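Local coordinates for protein TBC1 domain family member 22A (Homo sapiens, PDB 2QFZ) that may act as a GTPase-activating protein for Rab family GTPases through its helical Rab-GAP TBC domain, and forms homodimers, at residues Asp204-Thr207 with Phe208-Gly212. Numbering follows the deposited sequence.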
loop_
_atom_site.group_PDB
_atom_site.type_symbol
_atom_site.label_atom_id
_atom_site.label_comp_id
_atom_site.label_asym_id
_atom_site.label_seq_id
_atom_site.Cartn_x
_atom_site.Cartn_y
_atom_site.Cartn_z
ATOM N N ASP A 204 -10.575 -4.783 -9.820
ATOM C CA ASP A 204 -11.366 -6.008 -9.590
ATOM C C ASP A 204 -11.269 -6.566 -8.149
ATOM O O ASP A 204 -12.035 -7.451 -7.771
ATOM C CB ASP A 204 -10.966 -7.098 -10.609
ATOM C CG ASP A 204 -9.473 -7.401 -10.606
ATOM O OD1 ASP A 204 -8.677 -6.629 -10.004
ATOM O OD2 ASP A 204 -9.082 -8.413 -11.239
ATOM N N ASN A 205 -10.327 -6.045 -7.365
ATOM C CA ASN A 205 -10.200 -6.439 -5.938
ATOM C C ASN A 205 -11.379 -6.061 -5.090
ATOM O O ASN A 205 -11.586 -6.669 -4.049
ATOM C CB ASN A 205 -8.938 -5.827 -5.292
ATOM C CG ASN A 205 -7.680 -6.551 -5.675
ATOM O OD1 ASN A 205 -7.693 -7.378 -6.572
ATOM N ND2 ASN A 205 -6.582 -6.252 -4.980
ATOM N N TYR A 206 -12.142 -5.057 -5.524
ATOM C CA TYR A 206 -13.121 -4.398 -4.660
ATOM C C TYR A 206 -14.534 -4.236 -5.251
ATOM O O TYR A 206 -15.399 -3.690 -4.590
ATOM C CB TYR A 206 -12.581 -3.052 -4.168
ATOM C CG TYR A 206 -11.244 -3.187 -3.451
ATOM C CD1 TYR A 206 -11.157 -3.843 -2.207
ATOM C CD2 TYR A 206 -10.075 -2.709 -4.010
ATOM C CE1 TYR A 206 -9.915 -3.999 -1.553
ATOM C CE2 TYR A 206 -8.840 -2.851 -3.350
ATOM C CZ TYR A 206 -8.781 -3.484 -2.130
ATOM O OH TYR A 206 -7.573 -3.644 -1.523
ATOM N N THR A 207 -14.762 -4.760 -6.445
ATOM C CA THR A 207 -16.104 -4.929 -6.931
ATOM C C THR A 207 -16.866 -6.043 -6.157
ATOM O O THR A 207 -16.303 -6.700 -5.246
ATOM C CB THR A 207 -16.118 -5.085 -8.480
ATOM O OG1 THR A 207 -15.278 -6.187 -8.917
ATOM C CG2 THR A 207 -15.624 -3.779 -9.105
ATOM N N PHE A 208 -18.160 -6.179 -6.471
ATOM C CA PHE A 208 -19.060 -7.185 -5.878
ATOM C C PHE A 208 -18.440 -8.585 -5.850
ATOM O O PHE A 208 -18.079 -9.131 -6.900
ATOM C CB PHE A 208 -20.380 -7.223 -6.673
ATOM C CG PHE A 208 -21.465 -8.012 -6.008
ATOM C CD1 PHE A 208 -22.160 -7.481 -4.939
ATOM C CD2 PHE A 208 -21.784 -9.284 -6.445
ATOM C CE1 PHE A 208 -23.147 -8.198 -4.316
ATOM C CE2 PHE A 208 -22.778 -10.016 -5.827
ATOM C CZ PHE A 208 -23.464 -9.480 -4.765
ATOM N N ALA A 209 -18.302 -9.160 -4.650
ATOM C CA ALA A 209 -17.706 -10.495 -4.493
ATOM C C ALA A 209 -16.190 -10.523 -4.690
ATOM O O ALA A 209 -15.588 -11.608 -4.722
ATOM C CB ALA A 209 -18.359 -11.506 -5.475
ATOM N N GLN A 210 -15.595 -9.348 -4.879
ATOM C CA GLN A 210 -14.146 -9.142 -4.920
ATOM C C GLN A 210 -13.364 -10.168 -5.740
ATOM O O GLN A 210 -12.464 -10.812 -5.198
ATOM C CB GLN A 210 -13.613 -9.117 -3.490
ATOM C CG GLN A 210 -14.187 -7.990 -2.655
ATOM C CD GLN A 210 -13.373 -7.725 -1.429
ATOM O OE1 GLN A 210 -13.814 -7.975 -0.311
ATOM N NE2 GLN A 210 -12.172 -7.237 -1.623
ATOM N N PRO A 211 -13.704 -10.312 -7.046
ATOM C CA PRO A 211 -13.131 -11.369 -7.877
ATOM C C PRO A 211 -11.653 -11.229 -8.165
ATOM O O PRO A 211 -11.044 -12.188 -8.564
ATOM C CB PRO A 211 -13.956 -11.286 -9.187
ATOM C CG PRO A 211 -14.440 -9.892 -9.239
ATOM C CD PRO A 211 -14.656 -9.476 -7.812
ATOM N N GLY A 212 -11.095 -10.028 -8.009
ATOM C CA GLY A 212 -9.671 -9.840 -8.104
ATOM C C GLY A 212 -8.961 -10.562 -6.979
ATOM O O GLY A 212 -7.892 -11.078 -7.176
#
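Gln210 reaches back across the loop to the main chain of Asn205, its NE2 lying 2.6 Å from Asn205 O. The bond is nearly straight (171° at the hydrogen), and the donor lies close to the line of the C=O bond, while the carbonyl oxygen sits almost in the plane of the glutamine amide. Glutamine suits the place because its chain, extended beyond CG, is long enough to bring an amide N-H to a carbonyl five residues back; Gln210 CB and CG each lie 3.2 Å from Asn205 O on the way. Gln210 NE2 also comes 3.6 Å from Tyr206 CD1, the amide and ring planes 28° apart. Were Gln210 replaced by an alanine, Asn205 O and Asn251 OD1 would probably each lose this donor, and a gap would open beside the Tyr206 ring. Between these residues the chain reverses through a type II beta turn from Thr207 to Gln210, closed by a hydrogen bond from Gln210 N to Thr207 O, 2.8 Å. The turn delivers Gln210 to the N-cap position of helix 211-227, in the all-helical Rab-GAP TBC domain. Pro211 fits the first turn of that helix, where its missing N-H costs no helical bond; its CD rests 3.5 Å from Thr207 OG1, the two side chains crossing at about a right angle. With OG1 between the backbone N and carbonyl carbon (chi1 56°), the threonine hydroxyl faces the proline ring. Gly212 N bonds to Asp204 O at 2.8 Å, approaching from above the carbonyl plane. Glycine suits this site, with Asn205 OD1 and the Asp204 backbone crowding the place where a CB would lie. Farther out, Asn251 takes both polar ends: its OD1 accepts from Gln210 NE2, and its backbone O bonds Tyr206 OH, whose ring packs on Ile150 and Leu153 of helix 150-162.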